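Local coordinates for computational Design of Enzyme (Synthetic construct, PDB 3TP4), which is a designed enzyme, probably built to present an activated serine in a Ser-His-Glu catalytic triad on a glycosyl hydrolase-like TIM barrel, at residues 4-8 with 20-24; 27-33 with 314-318; 227-231 with 270-274; 237-243 with 274-279. One frame throughout, in Å; residues are numbered along the deposited sequence.

Interaction 1 of 4, residues 4-8 with 20-24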
loop_
_atom_site.group_PDB
_atom_site.type_symbol
_atom_site.label_atom_id
_atom_site.label_comp_id
_atom_site.label_asym_id
_atom_site.label_seq_id
_atom_site.Cartn_x
_atom_site.Cartn_y
_atom_site.Cartn_z
ATOM N N GLU A 4 -7.263 12.259 21.655
ATOM C CA GLU A 4 -6.273 11.398 21.014
ATOM C C GLU A 4 -5.585 12.100 19.841
ATOM O O GLU A 4 -6.241 12.746 19.020
ATOM C CB GLU A 4 -6.934 10.098 20.544
ATOM C CG GLU A 4 -5.958 9.006 20.116
ATOM C CD GLU A 4 -6.653 7.800 19.492
ATOM O OE1 GLU A 4 -7.905 7.731 19.537
ATOM O OE2 GLU A 4 -5.945 6.920 18.951
ATOM N N THR A 5 -4.261 11.970 19.775
ATOM C CA THR A 5 -3.467 12.537 18.684
ATOM C C THR A 5 -2.627 11.437 18.042
ATOM O O THR A 5 -1.966 10.672 18.743
ATOM C CB THR A 5 -2.509 13.629 19.201
ATOM O OG1 THR A 5 -3.246 14.598 19.958
ATOM C CG2 THR A 5 -1.793 14.320 18.041
ATOM N N ILE A 6 -2.635 11.354 16.717
ATOM C CA ILE A 6 -1.847 10.314 16.060
ATOM C C ILE A 6 -1.011 10.807 14.888
ATOM O O ILE A 6 -1.354 11.782 14.219
ATOM C CB ILE A 6 -2.720 9.140 15.575
ATOM C CG1 ILE A 6 -3.782 9.637 14.596
ATOM C CG2 ILE A 6 -3.365 8.429 16.758
ATOM C CD1 ILE A 6 -4.542 8.515 13.927
ATOM N N ALA A 7 0.085 10.101 14.645
ATOM C CA ALA A 7 0.914 10.348 13.479
ATOM C C ALA A 7 0.201 9.761 12.282
ATOM O O ALA A 7 -0.068 8.560 12.237
ATOM C CB ALA A 7 2.273 9.697 13.652
ATOM N N ILE A 8 -0.132 10.618 11.325
ATOM C CA ILE A 8 -0.808 10.182 10.114
ATOM C C ILE A 8 -0.161 10.886 8.936
ATOM O O ILE A 8 0.161 12.068 9.015
ATOM C CB ILE A 8 -2.318 10.488 10.163
ATOM C CG1 ILE A 8 -2.978 10.181 8.819
ATOM C CG2 ILE A 8 -2.562 11.937 10.550
ATOM C CD1 ILE A 8 -4.537 10.172 8.864
ATOM N N LEU A 20 -10.276 6.043 11.322
ATOM C CA LEU A 20 -9.959 4.696 10.847
ATOM C C LEU A 20 -8.554 4.290 11.267
ATOM O O LEU A 20 -8.337 3.171 11.727
ATOM C CB LEU A 20 -10.096 4.600 9.322
ATOM C CG LEU A 20 -9.712 3.242 8.716
ATOM C CD1 LEU A 20 -10.505 2.085 9.347
ATOM C CD2 LEU A 20 -9.889 3.237 7.197
ATOM N N LEU A 21 -7.589 5.193 11.108
ATOM C CA LEU A 21 -6.212 4.853 11.479
ATOM C C LEU A 21 -6.109 4.543 12.973
ATOM O O LEU A 21 -5.401 3.624 13.379
ATOM C CB LEU A 21 -5.244 5.964 11.082
ATOM C CG LEU A 21 -3.762 5.614 11.193
ATOM C CD1 LEU A 21 -3.431 4.386 10.368
ATOM C CD2 LEU A 21 -2.882 6.817 10.771
ATOM N N SER A 22 -6.834 5.306 13.789
ATOM C CA SER A 22 -6.905 5.042 15.224
ATOM C C SER A 22 -7.539 3.686 15.519
ATOM O O SER A 22 -7.073 2.948 16.381
ATOM C CB SER A 22 -7.707 6.136 15.934
ATOM O OG SER A 22 -7.916 5.799 17.302
ATOM N N TYR A 23 -8.620 3.378 14.817
ATOM C CA TYR A 23 -9.316 2.116 15.017
ATOM C C TYR A 23 -8.408 0.932 14.678
ATOM O O TYR A 23 -8.317 -0.028 15.446
ATOM C CB TYR A 23 -10.609 2.078 14.188
ATOM C CG TYR A 23 -11.215 0.702 14.072
ATOM C CD1 TYR A 23 -12.091 0.217 15.041
ATOM C CD2 TYR A 23 -10.910 -0.114 12.993
ATOM C CE1 TYR A 23 -12.644 -1.039 14.928
ATOM C CE2 TYR A 23 -11.456 -1.362 12.869
ATOM C CZ TYR A 23 -12.324 -1.823 13.835
ATOM O OH TYR A 23 -12.859 -3.080 13.700
ATOM N N LEU A 24 -7.733 1.003 13.533
ATOM C CA LEU A 24 -6.856 -0.088 13.113
ATOM C C LEU A 24 -5.726 -0.321 14.125
ATOM O O LEU A 24 -5.347 -1.459 14.377
ATOM C CB LEU A 24 -6.305 0.175 11.707
ATOM C CG LEU A 24 -7.369 0.144 10.596
ATOM C CD1 LEU A 24 -6.807 0.671 9.251
ATOM C CD2 LEU A 24 -7.944 -1.273 10.458
HETATM O O HOH W 1 -6.189 3.569 18.881
#
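Leu21 faces the end of the 4-8 segment with one methyl and the middle of it with its CB. CD2 lies 3.6 Å from the backbone oxygen of Ala7, Ala7 O, and packs against the branched carbon of Ile8, with Leu21 CD2 to Ile8 CB at 3.8 Å. The CB end is met by Ile6, whose CG1 lies between its own backbone N and carbonyl carbon (chi1 59°). That rotation carries the terminal methyl across to the helix, where Ile6 CD1 is 3.9 Å from Leu21 CB and also borders the backbone N of Ser22.

At Ser22 the contact becomes polar. Its OG donates to Glu4 OE2 over 2.8 Å, meeting the carboxylate on its syn side and 21° out of plane; the Glu4 chain is extended to get there, though it is poorly ordered. Arg364 is a second partner of the same hydroxyl. Water 1 donates to Ser22 O and, weakly, to Glu4 OE2.

Strand 4-6, which pairs with strand 366-368, runs at 93° to the helical segment 20-24. Leu21 also touches Leu214 and Val277, near the starts of barrel strands, and Asp241 just before another, so the arrangement is consistent with a terminal segment and helix covering the floor of a TIM barrel.

Interaction 2 of 4, residues 27-33 with 314-318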
loop_
_atom_site.group_PDB
_atom_site.type_symbol
_atom_site.label_atom_id
_atom_site.label_comp_id
_atom_site.label_asym_id
_atom_site.label_seq_id
_atom_site.Cartn_x
_atom_site.Cartn_y
_atom_site.Cartn_z
ATOM N N VAL A 27 -7.324 -2.071 17.365
ATOM C CA VAL A 27 -7.753 -3.460 17.270
ATOM C C VAL A 27 -6.586 -4.443 17.408
ATOM O O VAL A 27 -6.783 -5.607 17.746
ATOM C CB VAL A 27 -8.543 -3.719 15.955
ATOM C CG1 VAL A 27 -7.585 -3.987 14.800
ATOM C CG2 VAL A 27 -9.504 -4.869 16.131
ATOM N N ARG A 28 -5.367 -3.973 17.161
ATOM C CA ARG A 28 -4.208 -4.862 17.156
ATOM C C ARG A 28 -4.071 -5.649 18.457
ATOM O O ARG A 28 -3.975 -5.067 19.534
ATOM C CB ARG A 28 -2.936 -4.068 16.833
ATOM C CG ARG A 28 -3.016 -3.411 15.445
ATOM C CD ARG A 28 -1.866 -2.460 15.186
ATOM N NE ARG A 28 -0.590 -3.153 15.320
ATOM C CZ ARG A 28 0.497 -2.629 15.884
ATOM N NH1 ARG A 28 0.478 -1.389 16.369
ATOM N NH2 ARG A 28 1.606 -3.358 15.968
ATOM N N GLY A 29 -4.086 -6.976 18.346
ATOM C CA GLY A 29 -4.015 -7.844 19.508
ATOM C C GLY A 29 -5.367 -8.226 20.092
ATOM O O GLY A 29 -5.457 -9.161 20.874
ATOM N N GLU A 30 -6.420 -7.501 19.717
ATOM C CA GLU A 30 -7.765 -7.782 20.224
ATOM C C GLU A 30 -8.534 -8.674 19.249
ATOM O O GLU A 30 -9.238 -9.583 19.649
ATOM C CB GLU A 30 -8.539 -6.481 20.462
ATOM C CG GLU A 30 -7.908 -5.579 21.516
ATOM C CD GLU A 30 -7.763 -6.272 22.859
ATOM O OE1 GLU A 30 -8.777 -6.796 23.369
ATOM O OE2 GLU A 30 -6.634 -6.303 23.403
ATOM N N GLY A 31 -8.390 -8.390 17.965
ATOM C CA GLY A 31 -8.978 -9.200 16.919
ATOM C C GLY A 31 -8.363 -8.791 15.598
ATOM O O GLY A 31 -7.827 -7.690 15.472
ATOM N N ILE A 32 -8.420 -9.674 14.612
ATOM C CA ILE A 32 -7.815 -9.366 13.328
ATOM C C ILE A 32 -8.898 -9.404 12.242
ATOM O O ILE A 32 -9.607 -10.405 12.089
ATOM C CB ILE A 32 -6.628 -10.309 13.032
ATOM C CG1 ILE A 32 -5.860 -9.849 11.781
ATOM C CG2 ILE A 32 -7.110 -11.754 12.912
ATOM C CD1 ILE A 32 -4.460 -10.468 11.659
ATOM N N LEU A 33 -9.064 -8.294 11.529
ATOM C CA LEU A 33 -10.107 -8.221 10.515
ATOM C C LEU A 33 -9.763 -9.135 9.341
ATOM O O LEU A 33 -8.674 -9.045 8.761
ATOM C CB LEU A 33 -10.293 -6.794 9.970
ATOM C CG LEU A 33 -10.386 -5.481 10.767
ATOM C CD1 LEU A 33 -11.475 -4.575 10.203
ATOM C CD2 LEU A 33 -10.526 -5.624 12.255
ATOM N N SER A 314 0.362 -11.387 17.148
ATOM C CA SER A 314 -1.085 -11.136 17.085
ATOM C C SER A 314 -1.405 -9.635 16.990
ATOM O O SER A 314 -2.546 -9.259 16.713
ATOM C CB SER A 314 -1.783 -11.758 18.302
ATOM O OG SER A 314 -1.357 -11.105 19.480
ATOM N N ARG A 315 -0.399 -8.784 17.208
ATOM C CA ARG A 315 -0.592 -7.324 17.096
ATOM C C ARG A 315 -0.622 -6.838 15.639
ATOM O O ARG A 315 0.139 -5.957 15.222
ATOM C CB ARG A 315 0.405 -6.545 17.962
ATOM C CG ARG A 315 0.128 -6.725 19.469
ATOM C CD ARG A 315 1.128 -5.951 20.357
ATOM N NE ARG A 315 1.161 -4.545 19.980
ATOM C CZ ARG A 315 0.142 -3.703 20.123
ATOM N NH1 ARG A 315 -1.003 -4.114 20.663
ATOM N NH2 ARG A 315 0.271 -2.446 19.726
ATOM N N ASN A 316 -1.548 -7.415 14.886
ATOM C CA ASN A 316 -1.723 -7.093 13.480
ATOM C C ASN A 316 -3.198 -6.906 13.116
ATOM O O ASN A 316 -4.045 -7.711 13.486
ATOM C CB ASN A 316 -1.034 -8.151 12.623
ATOM C CG ASN A 316 0.457 -7.905 12.535
ATOM O OD1 ASN A 316 0.877 -6.907 11.959
ATOM N ND2 ASN A 316 1.257 -8.774 13.147
ATOM N N ALA A 317 -3.486 -5.823 12.406
ATOM C CA ALA A 317 -4.847 -5.293 12.309
ATOM C C ALA A 317 -5.789 -6.052 11.381
ATOM O O ALA A 317 -6.981 -6.146 11.658
ATOM C CB ALA A 317 -4.800 -3.830 11.916
ATOM N N TYR A 318 -5.263 -6.552 10.269
ATOM C CA TYR A 318 -6.079 -7.307 9.319
ATOM C C TYR A 318 -5.253 -8.293 8.509
ATOM O O TYR A 318 -4.015 -8.264 8.538
ATOM C CB TYR A 318 -6.889 -6.368 8.399
ATOM C CG TYR A 318 -6.081 -5.407 7.527
ATOM C CD1 TYR A 318 -5.791 -4.115 7.967
ATOM C CD2 TYR A 318 -5.650 -5.775 6.250
ATOM C CE1 TYR A 318 -5.074 -3.223 7.179
ATOM C CE2 TYR A 318 -4.923 -4.877 5.434
ATOM C CZ TYR A 318 -4.648 -3.605 5.910
ATOM O OH TYR A 318 -3.922 -2.710 5.140
HETATM O O HOH W 2 -5.201 -8.003 16.079
HETATM O O HOH W 3 -3.190 -10.719 21.664
#
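Arg28 grips the backbone oxygen of Arg315 side-on, with two nitrogens on one atom: NE reaches Arg315 O at 2.9 Å and NH2 reaches Arg315 O at 3.1 Å. Both arrive from the same face of the carbonyl, NE well above its plane (58°), while the oxygen lies in the guanidinium plane. A bend at chi3 (57°) turns the NE edge of Arg28 to this oxygen. The Arg315 side chain crosses at about a right angle and sets NH2 over the rim of one guanidinium face, 3.5 Å from Arg28 NH1. Asp272 binds both of these nitrogens in salt bridges, and Asp25 adds a second carboxylate at Arg28 NH1. A leucine in place of Arg28 would probably leave Arg315 O without its two donors and Asp272 with one cation fewer.

Further along, water 2 accepts from Gly29 N at 2.7 Å, and Leu33 N donates to Ala317 O over 3.0 Å, a fairly straight bond at 165°. Packing surrounds this frame: Ala317 CB sits 4.0 Å from Val27 CG1 and also against Arg28 CG, Ile32 lays CG1 over Tyr318 CA, and Leu33 CB meets Tyr318 CB at 3.8 Å. Leu33 and Tyr318 form a parallel bridge between strands 32-37 and 318-321, the first and last of the eight barrel strands, and this pairing closes a TIM barrel.

Interaction 3 of 4, residues 227-231 with 270-274; sequences RDVYL and IADEK
A bend at chi3 (81°) in Arg227 swings its guanidinium over Ile270, while Ile270 CG1 stands anti to its own carbonyl carbon (chi1 -64°) and comes against one face of the guanidinium. The two side chains slide past each other in opposite directions. They join short helix 227-230, in the connection between strands 213-217 and 242-249 of the TIM barrel, to the last turn of helix 254-274 on the outside of the barrel.

Ile270 CG1 is centred on that face, 3.8 Å from Arg227 CZ. At the edge, in plane, comes the carboxylate of Glu273, whose chain is extended and approaches from the opposite direction. The salt bridge runs from Arg227 NH2 to Glu273 OE1 on the syn side; its 2.5 Å is very short, and the exact length is doubtful. The carboxylate and guanidinium planes are 27° apart, so the groups are roughly but not fully coplanar. An alanine at position Arg227 would probably leave Glu273 without this cationic partner and uncover Ile270 CG1.

Deeper in, the hydroxyl of Tyr230 bonds to Gly244 O, and its ring makes edge-to-face contacts with Trp217 and Phe223. Ile270 CD1 fills the angle between three neighbours: Arg227 CG at 3.8 Å, Leu231 CD2 at 4.4 Å, and Tyr230 CD2, which it approaches obliquely to 3.8 Å.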
loop_
_atom_site.group_PDB
_atom_site.type_symbol
_atom_site.label_atom_id
_atom_site.label_comp_id
_atom_site.label_asym_id
_atom_site.label_seq_id
_atom_site.Cartn_x
_atom_site.Cartn_y
_atom_site.Cartn_z
ATOM N N ARG A 227 15.140 -7.403 9.952
ATOM C CA ARG A 227 14.581 -6.067 9.762
ATOM C C ARG A 227 15.191 -5.291 8.615
ATOM O O ARG A 227 14.476 -4.601 7.898
ATOM C CB ARG A 227 14.651 -5.246 11.056
ATOM C CG ARG A 227 13.567 -5.640 12.053
ATOM C CD ARG A 227 13.923 -5.319 13.499
ATOM N NE ARG A 227 13.701 -3.923 13.855
ATOM C CZ ARG A 227 12.932 -3.516 14.864
ATOM N NH1 ARG A 227 12.290 -4.394 15.622
ATOM N NH2 ARG A 227 12.805 -2.224 15.114
ATOM N N ASP A 228 16.507 -5.394 8.444
ATOM C CA ASP A 228 17.179 -4.638 7.394
ATOM C C ASP A 228 16.772 -5.110 6.007
ATOM O O ASP A 228 16.733 -4.318 5.073
ATOM C CB ASP A 228 18.707 -4.695 7.562
ATOM C CG ASP A 228 19.174 -4.012 8.828
ATOM O OD1 ASP A 228 18.447 -3.125 9.336
ATOM O OD2 ASP A 228 20.269 -4.361 9.317
ATOM N N VAL A 229 16.459 -6.393 5.867
ATOM C CA VAL A 229 15.955 -6.886 4.594
ATOM C C VAL A 229 14.520 -6.357 4.357
ATOM O O VAL A 229 14.184 -5.847 3.282
ATOM C CB VAL A 229 16.007 -8.428 4.539
ATOM C CG1 VAL A 229 15.469 -8.934 3.221
ATOM C CG2 VAL A 229 17.453 -8.919 4.772
ATOM N N TYR A 230 13.680 -6.465 5.379
ATOM C CA TYR A 230 12.317 -5.943 5.312
ATOM C C TYR A 230 12.298 -4.450 4.978
ATOM O O TYR A 230 11.479 -3.988 4.170
ATOM C CB TYR A 230 11.620 -6.175 6.660
ATOM C CG TYR A 230 10.190 -5.632 6.747
ATOM C CD1 TYR A 230 9.132 -6.296 6.139
ATOM C CD2 TYR A 230 9.915 -4.466 7.453
ATOM C CE1 TYR A 230 7.815 -5.809 6.224
ATOM C CE2 TYR A 230 8.611 -3.972 7.550
ATOM C CZ TYR A 230 7.570 -4.648 6.934
ATOM O OH TYR A 230 6.282 -4.163 7.040
ATOM N N LEU A 231 13.204 -3.692 5.582
ATOM C CA LEU A 231 13.195 -2.237 5.387
ATOM C C LEU A 231 13.938 -1.720 4.156
ATOM O O LEU A 231 14.012 -0.511 3.957
ATOM C CB LEU A 231 13.726 -1.523 6.627
ATOM C CG LEU A 231 12.903 -1.742 7.894
ATOM C CD1 LEU A 231 13.666 -1.180 9.089
ATOM C CD2 LEU A 231 11.514 -1.109 7.762
ATOM N N ILE A 270 8.058 -3.097 14.687
ATOM C CA ILE A 270 8.433 -1.885 13.953
ATOM C C ILE A 270 7.300 -0.860 14.000
ATOM O O ILE A 270 7.523 0.330 14.255
ATOM C CB ILE A 270 8.816 -2.211 12.493
ATOM C CG1 ILE A 270 10.071 -3.090 12.471
ATOM C CG2 ILE A 270 9.043 -0.926 11.701
ATOM C CD1 ILE A 270 10.389 -3.687 11.115
ATOM N N ALA A 271 6.079 -1.330 13.756
ATOM C CA ALA A 271 4.906 -0.477 13.870
ATOM C C ALA A 271 4.855 0.169 15.263
ATOM O O ALA A 271 4.755 1.393 15.389
ATOM C CB ALA A 271 3.616 -1.288 13.584
ATOM N N ASP A 272 4.924 -0.651 16.305
ATOM C CA ASP A 272 4.865 -0.128 17.676
ATOM C C ASP A 272 5.924 0.938 17.936
ATOM O O ASP A 272 5.637 1.970 18.541
ATOM C CB ASP A 272 4.986 -1.252 18.703
ATOM C CG ASP A 272 3.737 -2.115 18.772
ATOM O OD1 ASP A 272 2.704 -1.729 18.170
ATOM O OD2 ASP A 272 3.788 -3.176 19.428
ATOM N N GLU A 273 7.149 0.701 17.475
ATOM C CA GLU A 273 8.215 1.677 17.696
ATOM C C GLU A 273 7.944 2.984 16.961
ATOM O O GLU A 273 8.318 4.056 17.433
ATOM C CB GLU A 273 9.563 1.098 17.283
ATOM C CG GLU A 273 9.967 -0.072 18.154
ATOM C CD GLU A 273 11.034 -0.933 17.516
ATOM O OE1 GLU A 273 11.629 -0.488 16.506
ATOM O OE2 GLU A 273 11.269 -2.054 18.026
ATOM N N LYS A 274 7.268 2.908 15.819
ATOM C CA LYS A 274 7.033 4.114 15.024
ATOM C C LYS A 274 5.697 4.772 15.346
ATOM O O LYS A 274 5.396 5.844 14.834
ATOM C CB LYS A 274 7.133 3.809 13.522
ATOM C CG LYS A 274 8.550 3.373 13.077
ATOM C CD LYS A 274 8.571 2.932 11.617
ATOM C CE LYS A 274 9.988 2.575 11.154
ATOM N NZ LYS A 274 10.907 3.742 11.242
#

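Interaction 4 of 4, residues 237-243 with 274-279; sequences DAFVDVL and KGKVSA
Asp237 meets the other segment with both its side chain and its backbone. Together the segments pair the two strands of a beta-alpha-beta crossover, in which strand 242-249 leads through helix 254-274 to strand 277-278 alongside it in the TIM barrel. The carboxylate takes Lys274 NZ in a salt bridge, on the syn lone pair of Asp237 OD1 at 2.8 Å, the two side chains crossing at about a right angle; Tyr234 shares the same oxygen. The backbone oxygen Asp237 O receives Lys276 NZ at 2.9 Å, in the carbonyl plane and on a lone pair.

Val240 supplies the second grip on that ammonium: Lys276 NZ to Val240 O is also 2.9 Å, almost straight on to the carbonyl (176°). Lys276 is extended until chi4 (-54°), where a bend tucks its buried charge between these two oxygens. Gly275 makes the turn out of the helix in a Schellman motif.

Asp241 O accepts from Val277 N at 3.3 Å, the start of the parallel ladder, while the Asp241 carboxylate is held by the backbone N of Val9 and of Tyr215. Val242 then pairs with Val277, side chains on one face, and Val242 CG1 reaches Ala279 CB at 4.1 Å. Leu243 and Ser278 point to the other face, where helix 254-274 lies against them and Asn316 bonds to the Ser278 hydroxyl. Leu243 N donates to Val277 O at 2.8 Å, and Leu243 O in turn accepts from Ala279 N at 2.9 Å.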
loop_
_atom_site.group_PDB
_atom_site.type_symbol
_atom_site.label_atom_id
_atom_site.label_comp_id
_atom_site.label_asym_id
_atom_site.label_seq_id
_atom_site.Cartn_x
_atom_site.Cartn_y
_atom_site.Cartn_z
ATOM N N ASP A 237 8.991 7.202 7.449
ATOM C CA ASP A 237 7.922 7.468 8.411
ATOM C C ASP A 237 6.926 8.532 7.957
ATOM O O ASP A 237 5.744 8.463 8.296
ATOM C CB ASP A 237 8.498 7.888 9.763
ATOM C CG ASP A 237 9.388 6.826 10.381
ATOM O OD1 ASP A 237 9.371 5.666 9.922
ATOM O OD2 ASP A 237 10.099 7.160 11.347
ATOM N N ALA A 238 7.390 9.523 7.203
ATOM C CA ALA A 238 6.498 10.594 6.760
ATOM C C ALA A 238 5.584 10.146 5.628
ATOM O O ALA A 238 4.751 10.918 5.157
ATOM C CB ALA A 238 7.310 11.815 6.316
ATOM N N PHE A 239 5.740 8.902 5.187
ATOM C CA PHE A 239 5.070 8.453 3.962
ATOM C C PHE A 239 4.186 7.215 4.097
ATOM O O PHE A 239 3.386 6.932 3.207
ATOM C CB PHE A 239 6.111 8.226 2.859
ATOM C CG PHE A 239 6.846 9.475 2.480
ATOM C CD1 PHE A 239 6.278 10.377 1.601
ATOM C CD2 PHE A 239 8.084 9.764 3.033
ATOM C CE1 PHE A 239 6.933 11.556 1.261
ATOM C CE2 PHE A 239 8.756 10.935 2.695
ATOM C CZ PHE A 239 8.174 11.831 1.798
ATOM N N VAL A 240 4.332 6.487 5.199
ATOM C CA VAL A 240 3.618 5.224 5.398
ATOM C C VAL A 240 2.784 5.245 6.686
ATOM O O VAL A 240 3.303 5.602 7.747
ATOM C CB VAL A 240 4.615 4.049 5.500
ATOM C CG1 VAL A 240 3.876 2.737 5.786
ATOM C CG2 VAL A 240 5.450 3.935 4.214
ATOM N N ASP A 241 1.505 4.874 6.591
ATOM C CA ASP A 241 0.648 4.718 7.777
ATOM C C ASP A 241 0.569 3.261 8.259
ATOM O O ASP A 241 0.500 2.997 9.464
ATOM C CB ASP A 241 -0.785 5.178 7.483
ATOM C CG ASP A 241 -0.895 6.675 7.213
ATOM O OD1 ASP A 241 -0.433 7.483 8.058
ATOM O OD2 ASP A 241 -1.460 7.030 6.150
ATOM N N VAL A 242 0.559 2.328 7.310
ATOM C CA VAL A 242 0.333 0.898 7.593
ATOM C C VAL A 242 1.465 0.051 7.013
ATOM O O VAL A 242 1.740 0.114 5.813
ATOM C CB VAL A 242 -0.997 0.389 6.963
ATOM C CG1 VAL A 242 -1.149 -1.134 7.133
ATOM C CG2 VAL A 242 -2.211 1.117 7.559
ATOM N N LEU A 243 2.099 -0.752 7.867
ATOM C CA LEU A 243 3.206 -1.604 7.462
ATOM C C LEU A 243 2.688 -3.010 7.236
ATOM O O LEU A 243 2.018 -3.576 8.113
ATOM C CB LEU A 243 4.272 -1.641 8.557
ATOM C CG LEU A 243 4.799 -0.282 9.018
ATOM C CD1 LEU A 243 5.622 -0.441 10.281
ATOM C CD2 LEU A 243 5.626 0.340 7.930
ATOM N N LYS A 274 7.268 2.908 15.819
ATOM C CA LYS A 274 7.033 4.114 15.024
ATOM C C LYS A 274 5.697 4.772 15.346
ATOM O O LYS A 274 5.396 5.844 14.834
ATOM C CB LYS A 274 7.133 3.809 13.522
ATOM C CG LYS A 274 8.550 3.373 13.077
ATOM C CD LYS A 274 8.571 2.932 11.617
ATOM C CE LYS A 274 9.988 2.575 11.154
ATOM N NZ LYS A 274 10.907 3.742 11.242
ATOM N N GLY A 275 4.904 4.130 16.197
ATOM C CA GLY A 275 3.564 4.610 16.494
ATOM C C GLY A 275 2.654 4.437 15.289
ATOM O O GLY A 275 1.754 5.238 15.058
ATOM N N LYS A 276 2.910 3.393 14.507
ATOM C CA LYS A 276 2.137 3.126 13.301
ATOM C C LYS A 276 1.298 1.862 13.455
ATOM O O LYS A 276 1.291 1.231 14.512
ATOM C CB LYS A 276 3.073 2.997 12.088
ATOM C CG LYS A 276 3.809 4.317 11.744
ATOM C CD LYS A 276 4.669 4.171 10.489
ATOM C CE LYS A 276 5.448 5.471 10.195
ATOM N NZ LYS A 276 4.519 6.630 10.114
ATOM N N VAL A 277 0.592 1.505 12.390
ATOM C CA VAL A 277 -0.211 0.288 12.348
ATOM C C VAL A 277 0.496 -0.768 11.508
ATOM O O VAL A 277 1.063 -0.451 10.468
ATOM C CB VAL A 277 -1.585 0.572 11.702
ATOM C CG1 VAL A 277 -2.301 -0.744 11.325
ATOM C CG2 VAL A 277 -2.442 1.434 12.626
ATOM N N SER A 278 0.483 -2.017 11.965
ATOM C CA SER A 278 0.952 -3.112 11.125
ATOM C C SER A 278 -0.222 -4.015 10.784
ATOM O O SER A 278 -1.184 -4.117 11.556
ATOM C CB SER A 278 2.039 -3.919 11.832
ATOM O OG SER A 278 1.545 -4.462 13.052
ATOM N N ALA A 279 -0.144 -4.680 9.633
ATOM C CA ALA A 279 -1.216 -5.579 9.205
ATOM C C ALA A 279 -0.627 -6.707 8.373
ATOM O O ALA A 279 0.393 -6.524 7.713
ATOM C CB ALA A 279 -2.258 -4.821 8.397
HETATM O O HOH W 4 1.366 7.418 9.967
#

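How the interactions relate
Interactions 3 and 4 adjoin, their centres about 9 Å apart, and share Lys274; Ala271 O probably bonds to Lys276 N at the helix end. Interaction 1 lies about 10 Å from interaction 4, centre to centre, and Leu21 CD2 packs against Asp241 OD1 at 3.7 Å. Interaction 2 meets interaction 3 through Asp272, and interaction 4 by a probable backbone bond of Ala317 N with Ser278 O at 3.0 Å. Interactions 2 and 4 reach the same barrel sheet, while interactions 1 and 3 pack against it. The Ser70, His37 and Glu320 side chains probably form the designed triad; the Tyr318 side chain of interaction 2 lies near them without touching.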